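Long-range contacts in RNA-directed RNA polymerase (PDB 3ZED), which probably synthesises viral RNA from ribonucleoside triphosphates on an RNA template, and is probably found both free and covalently attached to the genomic RNA: residues B[202-206]-B[351-355]; B[386-391]-B[558-562]; B[398-404]-B[514-520]. All blocks are in the same frame, centred on the assembly; numbering follows the deposited sequence.

Contact 1: residues B[202-206]-B[351-355]. With K (potassium ion), chain L.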
ATOM      1  N   GLU B 202      18.447   2.654   4.969  1.00 45.28           N
ATOM      2  CA  GLU B 202      19.419   2.365   3.899  1.00 44.77           C
ATOM      3  C   GLU B 202      19.580   0.847   3.748  1.00 48.01           C
ATOM      4  O   GLU B 202      19.827   0.355   2.648  1.00 48.27           O
ATOM      5  CB  GLU B 202      20.764   3.011   4.202  1.00 47.55           C
ATOM      6  CG  GLU B 202      20.830   4.495   3.875  1.00 52.14           C
ATOM      7  CD  GLU B 202      22.154   5.167   4.208  1.00 67.02           C
ATOM      8  OE1 GLU B 202      23.036   4.504   4.800  1.00 57.98           O
ATOM      9  OE2 GLU B 202      22.320   6.354   3.849  1.00 51.47           O
ATOM     10  N   GLN B 203      19.375   0.113   4.857  1.00 43.17           N
ATOM     11  CA  GLN B 203      19.462  -1.338   4.940  1.00 42.98           C
ATOM     12  C   GLN B 203      18.105  -2.038   4.701  1.00 47.33           C
ATOM     13  O   GLN B 203      18.064  -2.999   3.924  1.00 47.02           O
ATOM     14  CB  GLN B 203      20.033  -1.782   6.308  1.00 44.64           C
ATOM     15  CG  GLN B 203      21.394  -1.173   6.690  1.00 53.61           C
ATOM     16  CD  GLN B 203      22.430  -1.295   5.590  1.00 68.61           C
ATOM     17  OE1 GLN B 203      22.567  -2.346   4.936  1.00 60.37           O
ATOM     18  NE2 GLN B 203      23.173  -0.211   5.356  1.00 54.72           N
ATOM     19  N   THR B 204      17.017  -1.603   5.401  1.00 42.04           N
ATOM     20  CA  THR B 204      15.683  -2.242   5.344  1.00 39.10           C
ATOM     21  C   THR B 204      14.870  -1.789   4.134  1.00 41.75           C
ATOM     22  O   THR B 204      13.968  -2.513   3.709  1.00 39.54           O
ATOM     23  CB  THR B 204      14.913  -1.977   6.631  1.00 40.36           C
ATOM     24  OG1 THR B 204      14.579  -0.584   6.670  1.00 42.91           O
ATOM     25  CG2 THR B 204      15.713  -2.361   7.880  1.00 36.17           C
ATOM     26  N   LEU B 205      15.159  -0.602   3.597  1.00 41.28           N
ATOM     27  CA  LEU B 205      14.487  -0.104   2.391  1.00 41.36           C
ATOM     28  C   LEU B 205      15.512   0.579   1.473  1.00 46.20           C
ATOM     29  O   LEU B 205      15.488   1.805   1.335  1.00 46.89           O
ATOM     30  CB  LEU B 205      13.292   0.821   2.703  1.00 40.72           C
ATOM     31  CG  LEU B 205      12.353   1.122   1.526  1.00 43.71           C
ATOM     32  CD1 LEU B 205      11.331   0.023   1.317  1.00 42.15           C
ATOM     33  CD2 LEU B 205      11.647   2.406   1.741  1.00 47.10           C
ATOM     34  N   PRO B 206      16.440  -0.188   0.840  1.00 42.04           N
ATOM     35  CA  PRO B 206      17.421   0.450  -0.062  1.00 42.51           C
ATOM     36  C   PRO B 206      16.730   1.092  -1.262  1.00 46.05           C
ATOM     37  O   PRO B 206      15.807   0.498  -1.850  1.00 45.54           O
ATOM     38  CB  PRO B 206      18.313  -0.714  -0.495  1.00 44.40           C
ATOM     39  CG  PRO B 206      17.483  -1.947  -0.301  1.00 47.17           C
ATOM     40  CD  PRO B 206      16.649  -1.651   0.909  1.00 42.07           C
ATOM     41  N   GLN B 351      21.323  -7.747  -0.990  1.00 49.32           N
ATOM     42  CA  GLN B 351      21.592  -8.132   0.391  1.00 48.32           C
ATOM     43  C   GLN B 351      20.886  -7.133   1.321  1.00 52.82           C
ATOM     44  O   GLN B 351      21.503  -6.208   1.843  1.00 54.36           O
ATOM     45  CB  GLN B 351      23.102  -8.235   0.643  1.00 50.50           C
ATOM     46  CG  GLN B 351      23.678  -9.466  -0.036  1.00 56.93           C
ATOM     47  CD  GLN B 351      25.156  -9.607   0.127  1.00 73.56           C
ATOM     48  OE1 GLN B 351      25.679  -9.748   1.239  1.00 74.61           O
ATOM     49  NE2 GLN B 351      25.850  -9.663  -0.994  1.00 55.10           N
ATOM     50  N   THR B 352      19.559  -7.304   1.464  1.00 48.42           N
ATOM     51  CA  THR B 352      18.668  -6.472   2.282  1.00 47.10           C
ATOM     52  C   THR B 352      17.567  -7.325   2.919  1.00 48.29           C
ATOM     53  O   THR B 352      17.084  -8.220   2.237  1.00 48.00           O
ATOM     54  CB  THR B 352      18.021  -5.334   1.417  1.00 46.56           C
ATOM     55  OG1 THR B 352      17.023  -4.664   2.186  1.00 45.21           O
ATOM     56  CG2 THR B 352      17.339  -5.848   0.149  1.00 41.34           C
ATOM     57  N   PRO B 353      17.053  -7.004   4.132  1.00 43.87           N
ATOM     58  CA  PRO B 353      15.881  -7.752   4.651  1.00 42.18           C
ATOM     59  C   PRO B 353      14.570  -7.396   3.915  1.00 44.02           C
ATOM     60  O   PRO B 353      13.558  -8.060   4.124  1.00 43.79           O
ATOM     61  CB  PRO B 353      15.789  -7.301   6.128  1.00 43.92           C
ATOM     62  CG  PRO B 353      16.432  -5.974   6.162  1.00 49.29           C
ATOM     63  CD  PRO B 353      17.514  -5.984   5.104  1.00 45.98           C
ATOM     64  N   SER B 354      14.564  -6.339   3.096  1.00 39.67           N
ATOM     65  CA  SER B 354      13.362  -5.872   2.390  1.00 38.14           C
ATOM     66  C   SER B 354      12.758  -6.908   1.449  1.00 41.62           C
ATOM     67  O   SER B 354      13.494  -7.684   0.837  1.00 42.02           O
ATOM     68  CB  SER B 354      13.659  -4.615   1.585  1.00 39.81           C
ATOM     69  OG  SER B 354      12.475  -4.074   1.023  1.00 45.87           O
ATOM     70  N   LEU B 355      11.410  -6.908   1.348  1.00 35.97           N
ATOM     71  CA  LEU B 355      10.665  -7.765   0.428  1.00 35.61           C
ATOM     72  C   LEU B 355       9.971  -6.909  -0.661  1.00 38.67           C
ATOM     73  O   LEU B 355       9.162  -7.440  -1.414  1.00 37.55           O
ATOM     74  CB  LEU B 355       9.615  -8.613   1.190  1.00 34.99           C
ATOM     75  CG  LEU B 355      10.121  -9.850   1.951  1.00 38.58           C
ATOM     76  CD1 LEU B 355       9.105 -10.308   2.975  1.00 36.50           C
ATOM     77  CD2 LEU B 355      10.491 -10.983   1.006  1.00 39.80           C
TER
HETATM   78  K     K L1003      24.674  -3.057   3.324  1.00 56.58           K
HETATM   79  O   HOH W   1      21.202  -4.765   4.579  1.00 57.16           O
HETATM   80  O   HOH W   2      24.196  -5.149   1.602  1.00 45.56           O
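An ST turn and a potassium site lie side by side in this contact, where T352 meets the carbonyl of Q203 and the ring of P206. T352 OG1 donates to Q203 O over 2.6 Å. The hydroxyl lies in the carbonyl plane, at a C=O...O angle of 157°. With chi1 at 172°, OG1 swings opposite the backbone N of T352 and beside its own carbonyl carbon. There it can also accept from S354 N at 3.1 Å, in a nearly straight bond of 165°. That second bond closes the ST turn. One hydroxyl therefore shapes its own loop and grips the end of helix 194-204.

Both segments belong to the palm part of the birnavirus polymerase. L205 is the first residue to leave the helical conformation, and the 351-355 loop packs against this helix end. P206 and T352 reach toward each other tip to tip, with P206 CD 3.3 Å from T352 OG1. P353 CD comes equally near Q203 O. The P353 ring also crosses T204, its CG lying by the T204 methyl. S354 CB presses on T204 O at 3.0 Å, a tight fit. That carbonyl takes its hydrogen bond from H481, and T204 OG1 pairs with T485, so T204 turns its polar atoms to helix 476-493.

The other side of Q203 is wetter. Its chain is bent at chi2, and OE1 binds the potassium ion at 2.7 Å. One water donates both to Q203 OE1 at 2.8 Å and to Q351 O at 3.1 Å. A second water links Q351 O to the ion. T698, S701, P702 and K704 supply the other protein ligands, joining both segments to the C-terminal part of the chain.

Contact 2: residues B[386-391]-B[558-562]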
ATOM      1  N   TYR B 386       8.214  -6.295   4.945  1.00 31.53           N
ATOM      2  CA  TYR B 386       7.324  -5.833   3.898  1.00 31.72           C
ATOM      3  C   TYR B 386       6.222  -4.991   4.522  1.00 36.94           C
ATOM      4  O   TYR B 386       5.250  -5.565   5.020  1.00 35.96           O
ATOM      5  CB  TYR B 386       6.728  -7.003   3.090  1.00 32.95           C
ATOM      6  CG  TYR B 386       6.003  -6.519   1.849  1.00 34.98           C
ATOM      7  CD1 TYR B 386       4.656  -6.168   1.893  1.00 37.85           C
ATOM      8  CD2 TYR B 386       6.668  -6.392   0.637  1.00 35.73           C
ATOM      9  CE1 TYR B 386       3.994  -5.680   0.764  1.00 40.20           C
ATOM     10  CE2 TYR B 386       6.012  -5.932  -0.504  1.00 36.33           C
ATOM     11  CZ  TYR B 386       4.676  -5.568  -0.433  1.00 45.95           C
ATOM     12  OH  TYR B 386       4.016  -5.101  -1.536  1.00 49.44           O
ATOM     13  N   ALA B 387       6.349  -3.636   4.485  1.00 34.67           N
ATOM     14  CA  ALA B 387       5.339  -2.734   5.072  1.00 34.76           C
ATOM     15  C   ALA B 387       5.049  -3.163   6.539  1.00 38.85           C
ATOM     16  O   ALA B 387       6.001  -3.277   7.312  1.00 39.28           O
ATOM     17  CB  ALA B 387       4.058  -2.722   4.215  1.00 35.33           C
ATOM     18  N   ASP B 388       3.786  -3.488   6.898  1.00 34.47           N
ATOM     19  CA  ASP B 388       3.398  -3.924   8.254  1.00 34.61           C
ATOM     20  C   ASP B 388       3.673  -5.428   8.526  1.00 38.59           C
ATOM     21  O   ASP B 388       3.281  -5.914   9.580  1.00 37.12           O
ATOM     22  CB  ASP B 388       1.911  -3.607   8.535  1.00 36.35           C
ATOM     23  CG  ASP B 388       0.935  -4.154   7.496  1.00 46.43           C
ATOM     24  OD1 ASP B 388       1.316  -4.239   6.294  1.00 43.35           O
ATOM     25  OD2 ASP B 388      -0.230  -4.424   7.863  1.00 50.00           O
ATOM     26  N   ASN B 389       4.392  -6.143   7.625  1.00 36.78           N
ATOM     27  CA  ASN B 389       4.720  -7.556   7.835  1.00 36.15           C
ATOM     28  C   ASN B 389       6.196  -7.756   8.176  1.00 40.62           C
ATOM     29  O   ASN B 389       7.084  -7.324   7.427  1.00 40.30           O
ATOM     30  CB  ASN B 389       4.386  -8.413   6.589  1.00 36.42           C
ATOM     31  CG  ASN B 389       2.983  -8.266   6.036  1.00 51.69           C
ATOM     32  OD1 ASN B 389       2.787  -7.791   4.927  1.00 49.19           O
ATOM     33  ND2 ASN B 389       1.972  -8.651   6.791  1.00 37.37           N
ATOM     34  N   ILE B 390       6.457  -8.463   9.276  1.00 36.16           N
ATOM     35  CA  ILE B 390       7.817  -8.827   9.694  1.00 35.85           C
ATOM     36  C   ILE B 390       7.902 -10.346   9.707  1.00 38.57           C
ATOM     37  O   ILE B 390       6.977 -11.014  10.176  1.00 36.17           O
ATOM     38  CB  ILE B 390       8.218  -8.228  11.072  1.00 39.10           C
ATOM     39  CG1 ILE B 390       8.167  -6.697  11.058  1.00 39.69           C
ATOM     40  CG2 ILE B 390       9.581  -8.749  11.577  1.00 38.77           C
ATOM     41  CD1 ILE B 390       7.975  -6.051  12.491  1.00 40.67           C
ATOM     42  N   TYR B 391       9.010 -10.887   9.187  1.00 35.36           N
ATOM     43  CA  TYR B 391       9.289 -12.318   9.218  1.00 34.04           C
ATOM     44  C   TYR B 391      10.602 -12.505   9.917  1.00 39.19           C
ATOM     45  O   TYR B 391      11.577 -11.855   9.545  1.00 38.81           O
ATOM     46  CB  TYR B 391       9.312 -12.923   7.803  1.00 33.88           C
ATOM     47  CG  TYR B 391       7.992 -12.733   7.092  1.00 34.19           C
ATOM     48  CD1 TYR B 391       6.913 -13.587   7.338  1.00 34.63           C
ATOM     49  CD2 TYR B 391       7.789 -11.651   6.235  1.00 33.20           C
ATOM     50  CE1 TYR B 391       5.683 -13.391   6.715  1.00 34.55           C
ATOM     51  CE2 TYR B 391       6.565 -11.457   5.594  1.00 33.33           C
ATOM     52  CZ  TYR B 391       5.514 -12.324   5.846  1.00 38.19           C
ATOM     53  OH  TYR B 391       4.312 -12.123   5.228  1.00 40.25           O
ATOM     54  N   LEU B 558       4.913 -20.742   5.323  1.00 34.44           N
ATOM     55  CA  LEU B 558       5.578 -19.502   5.666  1.00 34.70           C
ATOM     56  C   LEU B 558       4.612 -18.343   5.785  1.00 40.12           C
ATOM     57  O   LEU B 558       4.884 -17.411   6.547  1.00 39.72           O
ATOM     58  CB  LEU B 558       6.620 -19.155   4.595  1.00 34.95           C
ATOM     59  CG  LEU B 558       7.766 -20.118   4.342  1.00 38.77           C
ATOM     60  CD1 LEU B 558       8.590 -19.640   3.152  1.00 38.09           C
ATOM     61  CD2 LEU B 558       8.643 -20.293   5.607  1.00 39.03           C
ATOM     62  N   ASP B 559       3.503 -18.387   5.000  1.00 36.43           N
ATOM     63  CA  ASP B 559       2.535 -17.310   4.827  1.00 36.41           C
ATOM     64  C   ASP B 559       3.316 -16.040   4.436  1.00 38.68           C
ATOM     65  O   ASP B 559       3.066 -14.952   4.946  1.00 38.42           O
ATOM     66  CB  ASP B 559       1.615 -17.115   6.050  1.00 39.61           C
ATOM     67  CG  ASP B 559       0.450 -16.156   5.814  1.00 52.84           C
ATOM     68  OD1 ASP B 559       0.010 -16.026   4.648  1.00 53.68           O
ATOM     69  OD2 ASP B 559       0.028 -15.486   6.778  1.00 58.65           O
ATOM     70  N   LEU B 560       4.323 -16.218   3.557  1.00 34.17           N
ATOM     71  CA  LEU B 560       5.168 -15.140   3.077  1.00 33.66           C
ATOM     72  C   LEU B 560       4.352 -14.325   2.107  1.00 37.23           C
ATOM     73  O   LEU B 560       4.152 -14.741   0.971  1.00 36.63           O
ATOM     74  CB  LEU B 560       6.438 -15.716   2.421  1.00 34.28           C
ATOM     75  CG  LEU B 560       7.480 -14.681   1.939  1.00 38.83           C
ATOM     76  CD1 LEU B 560       8.269 -14.101   3.115  1.00 39.55           C
ATOM     77  CD2 LEU B 560       8.421 -15.308   0.962  1.00 40.88           C
ATOM     78  N   LEU B 561       3.796 -13.197   2.593  1.00 34.13           N
ATOM     79  CA  LEU B 561       2.913 -12.326   1.803  1.00 34.11           C
ATOM     80  C   LEU B 561       1.736 -13.153   1.216  1.00 37.16           C
ATOM     81  O   LEU B 561       1.298 -12.907   0.097  1.00 35.33           O
ATOM     82  CB  LEU B 561       3.678 -11.537   0.701  1.00 34.08           C
ATOM     83  CG  LEU B 561       4.960 -10.795   1.146  1.00 40.10           C
ATOM     84  CD1 LEU B 561       5.573 -10.025   0.004  1.00 39.68           C
ATOM     85  CD2 LEU B 561       4.685  -9.859   2.308  1.00 44.52           C
ATOM     86  N   GLY B 562       1.248 -14.121   2.007  1.00 36.32           N
ATOM     87  CA  GLY B 562       0.137 -14.996   1.641  1.00 35.49           C
ATOM     88  C   GLY B 562       0.492 -16.277   0.917  1.00 37.88           C
ATOM     89  O   GLY B 562      -0.405 -16.995   0.481  1.00 37.79           O
TER
HETATM   90  O   HOH W   3       2.047 -12.530   6.400  1.00 42.92           O
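Y391 sends its ring from strand 389-391 to the bend that ends strand 558-560, and its hydroxyl accepts a hydrogen bond from L561 N. This L561 N to Y391 OH bond is nearly straight, 2.9 Å and 169°. L560 CD1 sits over the centre of one face of the Y391 ring, 4.0 Å from the centroid, in a CH-pi contact. The second tight patch is Y386 with L561. The two side chains cross at about a right angle. L561 CD2 touches Y386 CB at 3.6 Å, while L561 CD1 lies over the ring face, offset toward its rim. Chi1 of L561 (-49°) puts CG beside its backbone N; both methyls meet Y386, and CD2 also touches N389 OD1.

The D559 side is looser and wet. A water lies 2.6 Å from Y391 OH and donates to D559 O at 3.0 Å. N389 ND2 bonds to D402 OD1.

Y386 to N389 form a type II' turn joining strands 382-386 and 389-394. Its Ala-Asp-Asn sequence is consistent with the motif C of birnavirus polymerases. Helix 476-493 packs on this hairpin, helix 364-377 meets L558 and L560, and W398 of strand 397-403 lies against Y391.

Contact 3: residues B[398-404]-B[514-520]. With K (potassium ion), chain K.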
ATOM      1  N   TRP B 398      10.127 -20.265  12.384  1.00 40.48           N
ATOM      2  CA  TRP B 398       9.703 -19.196  11.484  1.00 38.37           C
ATOM      3  C   TRP B 398       8.545 -18.440  12.146  1.00 40.46           C
ATOM      4  O   TRP B 398       7.533 -19.050  12.539  1.00 39.48           O
ATOM      5  CB  TRP B 398       9.289 -19.766  10.109  1.00 35.23           C
ATOM      6  CG  TRP B 398       8.746 -18.743   9.153  1.00 34.63           C
ATOM      7  CD1 TRP B 398       7.434 -18.442   8.935  1.00 36.51           C
ATOM      8  CD2 TRP B 398       9.508 -17.900   8.258  1.00 34.17           C
ATOM      9  NE1 TRP B 398       7.326 -17.483   7.947  1.00 36.27           N
ATOM     10  CE2 TRP B 398       8.582 -17.145   7.504  1.00 37.47           C
ATOM     11  CE3 TRP B 398      10.877 -17.745   7.995  1.00 36.05           C
ATOM     12  CZ2 TRP B 398       8.981 -16.250   6.501  1.00 36.65           C
ATOM     13  CZ3 TRP B 398      11.277 -16.825   7.027  1.00 37.75           C
ATOM     14  CH2 TRP B 398      10.338 -16.097   6.287  1.00 37.41           C
ATOM     15  N   TYR B 399       8.719 -17.122  12.303  1.00 36.00           N
ATOM     16  CA  TYR B 399       7.701 -16.269  12.905  1.00 36.94           C
ATOM     17  C   TYR B 399       7.190 -15.237  11.927  1.00 41.14           C
ATOM     18  O   TYR B 399       7.968 -14.552  11.275  1.00 41.97           O
ATOM     19  CB  TYR B 399       8.220 -15.546  14.160  1.00 39.15           C
ATOM     20  CG  TYR B 399       8.735 -16.474  15.235  1.00 40.92           C
ATOM     21  CD1 TYR B 399       7.882 -16.987  16.210  1.00 42.46           C
ATOM     22  CD2 TYR B 399      10.084 -16.817  15.298  1.00 42.62           C
ATOM     23  CE1 TYR B 399       8.358 -17.826  17.217  1.00 46.39           C
ATOM     24  CE2 TYR B 399      10.571 -17.652  16.300  1.00 44.95           C
ATOM     25  CZ  TYR B 399       9.705 -18.155  17.261  1.00 53.41           C
ATOM     26  OH  TYR B 399      10.182 -19.004  18.236  1.00 53.84           O
ATOM     27  N   SER B 400       5.885 -15.128  11.848  1.00 37.99           N
ATOM     28  CA  SER B 400       5.216 -14.104  11.076  1.00 38.25           C
ATOM     29  C   SER B 400       4.640 -13.120  12.074  1.00 42.40           C
ATOM     30  O   SER B 400       3.820 -13.512  12.910  1.00 42.68           O
ATOM     31  CB  SER B 400       4.139 -14.712  10.188  1.00 41.71           C
ATOM     32  OG  SER B 400       3.489 -13.697   9.446  1.00 45.41           O
ATOM     33  N   ILE B 401       5.157 -11.881  12.064  1.00 37.66           N
ATOM     34  CA  ILE B 401       4.738 -10.824  12.978  1.00 38.04           C
ATOM     35  C   ILE B 401       4.102  -9.711  12.158  1.00 43.06           C
ATOM     36  O   ILE B 401       4.713  -9.219  11.206  1.00 42.25           O
ATOM     37  CB  ILE B 401       5.927 -10.307  13.866  1.00 41.96           C
ATOM     38  CG1 ILE B 401       6.548 -11.440  14.702  1.00 42.36           C
ATOM     39  CG2 ILE B 401       5.520  -9.120  14.766  1.00 41.74           C
ATOM     40  CD1 ILE B 401       7.933 -11.689  14.377  1.00 47.05           C
ATOM     41  N   ASP B 402       2.877  -9.320  12.519  1.00 39.65           N
ATOM     42  CA  ASP B 402       2.199  -8.227  11.834  1.00 38.63           C
ATOM     43  C   ASP B 402       1.949  -7.111  12.781  1.00 40.83           C
ATOM     44  O   ASP B 402       1.535  -7.363  13.919  1.00 40.65           O
ATOM     45  CB  ASP B 402       0.854  -8.669  11.240  1.00 39.79           C
ATOM     46  CG  ASP B 402       0.943  -9.581  10.032  1.00 50.32           C
ATOM     47  OD1 ASP B 402       2.056  -9.742   9.484  1.00 47.35           O
ATOM     48  OD2 ASP B 402      -0.099 -10.130   9.633  1.00 61.39           O
ATOM     49  N   LEU B 403       2.096  -5.879  12.305  1.00 34.21           N
ATOM     50  CA  LEU B 403       1.722  -4.727  13.114  1.00 34.07           C
ATOM     51  C   LEU B 403       0.232  -4.816  13.340  1.00 38.61           C
ATOM     52  O   LEU B 403      -0.495  -5.302  12.463  1.00 36.40           O
ATOM     53  CB  LEU B 403       2.103  -3.393  12.444  1.00 33.57           C
ATOM     54  CG  LEU B 403       3.573  -3.197  12.030  1.00 35.54           C
ATOM     55  CD1 LEU B 403       3.788  -1.796  11.498  1.00 35.84           C
ATOM     56  CD2 LEU B 403       4.550  -3.547  13.166  1.00 33.40           C
ATOM     57  N   GLU B 404      -0.220  -4.461  14.540  1.00 36.76           N
ATOM     58  CA  GLU B 404      -1.635  -4.558  14.823  1.00 36.69           C
ATOM     59  C   GLU B 404      -2.304  -3.336  14.230  1.00 40.49           C
ATOM     60  O   GLU B 404      -2.022  -2.229  14.671  1.00 42.62           O
ATOM     61  CB  GLU B 404      -1.890  -4.697  16.334  1.00 38.53           C
ATOM     62  CG  GLU B 404      -3.366  -4.662  16.693  1.00 42.65           C
ATOM     63  CD  GLU B 404      -3.723  -4.708  18.166  1.00 63.62           C
ATOM     64  OE1 GLU B 404      -2.910  -4.256  19.005  1.00 46.90           O
ATOM     65  OE2 GLU B 404      -4.844  -5.168  18.476  1.00 66.99           O
ATOM     66  N   ASN B 514       2.015  -1.312  18.149  1.00 41.72           N
ATOM     67  CA  ASN B 514       1.340  -2.567  18.486  1.00 40.89           C
ATOM     68  C   ASN B 514       1.631  -3.600  17.424  1.00 43.97           C
ATOM     69  O   ASN B 514       1.624  -3.283  16.235  1.00 42.42           O
ATOM     70  CB  ASN B 514      -0.181  -2.360  18.588  1.00 37.61           C
ATOM     71  CG  ASN B 514      -0.652  -1.404  19.645  1.00 46.36           C
ATOM     72  OD1 ASN B 514       0.022  -0.445  19.992  1.00 42.10           O
ATOM     73  ND2 ASN B 514      -1.850  -1.608  20.136  1.00 40.22           N
ATOM     74  N   PHE B 515       1.837  -4.842  17.832  1.00 41.51           N
ATOM     75  CA  PHE B 515       2.072  -5.921  16.873  1.00 40.74           C
ATOM     76  C   PHE B 515       1.660  -7.222  17.492  1.00 46.16           C
ATOM     77  O   PHE B 515       1.530  -7.319  18.719  1.00 45.56           O
ATOM     78  CB  PHE B 515       3.562  -5.979  16.440  1.00 42.67           C
ATOM     79  CG  PHE B 515       4.572  -6.044  17.573  1.00 45.02           C
ATOM     80  CD1 PHE B 515       4.775  -7.224  18.283  1.00 47.80           C
ATOM     81  CD2 PHE B 515       5.336  -4.933  17.912  1.00 47.75           C
ATOM     82  CE1 PHE B 515       5.685  -7.271  19.347  1.00 50.28           C
ATOM     83  CE2 PHE B 515       6.273  -4.990  18.948  1.00 50.60           C
ATOM     84  CZ  PHE B 515       6.443  -6.158  19.660  1.00 49.39           C
ATOM     85  N   LYS B 516       1.488  -8.247  16.664  1.00 44.15           N
ATOM     86  CA  LYS B 516       1.189  -9.577  17.184  1.00 43.66           C
ATOM     87  C   LYS B 516       1.824 -10.638  16.337  1.00 44.73           C
ATOM     88  O   LYS B 516       2.047 -10.457  15.137  1.00 42.21           O
ATOM     89  CB  LYS B 516      -0.304  -9.867  17.425  1.00 47.69           C
ATOM     90  CG  LYS B 516      -1.306  -9.464  16.362  1.00 78.45           C
ATOM     91  CD  LYS B 516      -2.726  -9.744  16.886  1.00 95.79           C
ATOM     92  CE  LYS B 516      -3.802  -8.947  16.185  1.00109.84           C
ATOM     93  NZ  LYS B 516      -4.575  -9.776  15.220  1.00117.10           N
ATOM     94  N   ILE B 517       2.173 -11.741  16.997  1.00 42.94           N
ATOM     95  CA  ILE B 517       2.737 -12.919  16.365  1.00 41.78           C
ATOM     96  C   ILE B 517       1.550 -13.628  15.752  1.00 44.43           C
ATOM     97  O   ILE B 517       0.654 -14.083  16.473  1.00 43.98           O
ATOM     98  CB  ILE B 517       3.570 -13.788  17.361  1.00 45.24           C
ATOM     99  CG1 ILE B 517       4.927 -13.138  17.694  1.00 45.96           C
ATOM    100  CG2 ILE B 517       3.823 -15.173  16.762  1.00 44.81           C
ATOM    101  CD1 ILE B 517       4.934 -11.957  18.568  1.00 57.50           C
ATOM    102  N   GLU B 518       1.517 -13.658  14.421  1.00 40.97           N
ATOM    103  CA  GLU B 518       0.430 -14.227  13.632  1.00 40.84           C
ATOM    104  C   GLU B 518       0.639 -15.689  13.302  1.00 46.30           C
ATOM    105  O   GLU B 518      -0.341 -16.412  13.060  1.00 45.57           O
ATOM    106  CB  GLU B 518       0.255 -13.430  12.323  1.00 41.14           C
ATOM    107  CG  GLU B 518      -0.267 -12.014  12.543  1.00 50.63           C
ATOM    108  CD  GLU B 518      -1.676 -11.851  13.096  1.00 70.63           C
ATOM    109  OE1 GLU B 518      -2.378 -12.870  13.307  1.00 66.11           O
ATOM    110  OE2 GLU B 518      -2.092 -10.687  13.292  1.00 62.75           O
ATOM    111  N   ARG B 519       1.904 -16.132  13.278  1.00 42.55           N
ATOM    112  CA  ARG B 519       2.250 -17.505  12.934  1.00 41.92           C
ATOM    113  C   ARG B 519       3.567 -17.894  13.539  1.00 44.25           C
ATOM    114  O   ARG B 519       4.507 -17.106  13.560  1.00 41.31           O
ATOM    115  CB  ARG B 519       2.318 -17.654  11.402  1.00 42.56           C
ATOM    116  CG  ARG B 519       2.354 -19.087  10.914  1.00 61.63           C
ATOM    117  CD  ARG B 519       1.888 -19.182   9.481  1.00 73.11           C
ATOM    118  NE  ARG B 519       0.502 -18.750   9.312  1.00 75.15           N
ATOM    119  CZ  ARG B 519      -0.315 -19.259   8.410  1.00 73.55           C
ATOM    120  NH1 ARG B 519       0.097 -20.217   7.606  1.00 55.54           N
ATOM    121  NH2 ARG B 519      -1.558 -18.809   8.304  1.00 64.30           N
ATOM    122  N   GLU B 520       3.633 -19.125  14.009  1.00 43.55           N
ATOM    123  CA  GLU B 520       4.815 -19.742  14.560  1.00 44.73           C
ATOM    124  C   GLU B 520       4.941 -21.106  13.894  1.00 50.59           C
ATOM    125  O   GLU B 520       4.056 -21.959  14.020  1.00 52.13           O
ATOM    126  CB  GLU B 520       4.726 -19.833  16.090  1.00 47.17           C
ATOM    127  CG  GLU B 520       5.939 -20.490  16.728  1.00 61.07           C
ATOM    128  CD  GLU B 520       5.829 -20.795  18.207  1.00 83.51           C
ATOM    129  OE1 GLU B 520       4.733 -21.205  18.652  1.00 81.47           O
ATOM    130  OE2 GLU B 520       6.859 -20.677  18.910  1.00 70.22           O
TER
HETATM  131  K     K K1002       0.222   2.191  19.113  1.00 43.70           K
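S400 and R519 form a hydrogen-bonded pair between antiparallel strands, and a classic beta bulge at E518 and R519 gives S400 O two donors. E518 N reaches S400 O nearly along the C=O axis at 2.8 Å. R519 N meets S400 O on a lone pair in the carbonyl plane, at 3.3 Å. S400 N donates to R519 O at 3.0 Å. Beyond the bulge, D402 and K516 exchange two backbone bonds. Further on, E404 N donates to N514 O at 2.8 Å.

E404 CG stands opposite its backbone N (chi1 174°), and the extended chain carries OE1 to N514 ND2. ND2 of N514 donates in its amide plane to E404 OE1 at 3.1 Å, from above the carboxylate plane. E404 OE1 also has a salt bridge with R181. N514 OD1 binds a potassium ion at 2.8 Å, beside N182, N184, N409, V177 and G512. D402 OD1 accepts from N389, Y399 OH bonds to N498 ND2, and R519 pairs with E579. Within strand 515-520, K516 NZ and E518 OE2 form a salt bridge with a weak hydrogen bond.

I401 lies alongside I517, and E520 CG and OE2 both lie by Y399 CE1, on one face of the sheet.

Strand 515-521 is an outer strand of this four-stranded palm sheet. Strand 389-394 flanks 397-403, helix 502-505 packs on I401 and I517, and helix 476-493 on L403 and F515.

Contact 1 is the most buried, while contacts 2 and 3 are partly exposed. Segment 386-391 and contact 3 share the four-stranded sheet; 558-562 lies on a separate three-stranded one. I390 N probably bonds to I401 O, and W398 NE1 to L558 O. Contact 3 is antiparallel strand pairing broken by a bulge, rich in backbone bonds. Contact 2 works through ring faces, methyls and one tyrosine hydroxyl, as its strand axes stay about 9 Å apart, too far for backbone pairing. Contact 1 joins a helix end to a loop, and it reaches contact 2 through L355, which packs on Y386, Y391 and L560. Contacts 1 and 3 do not touch, yet each includes a potassium ligand.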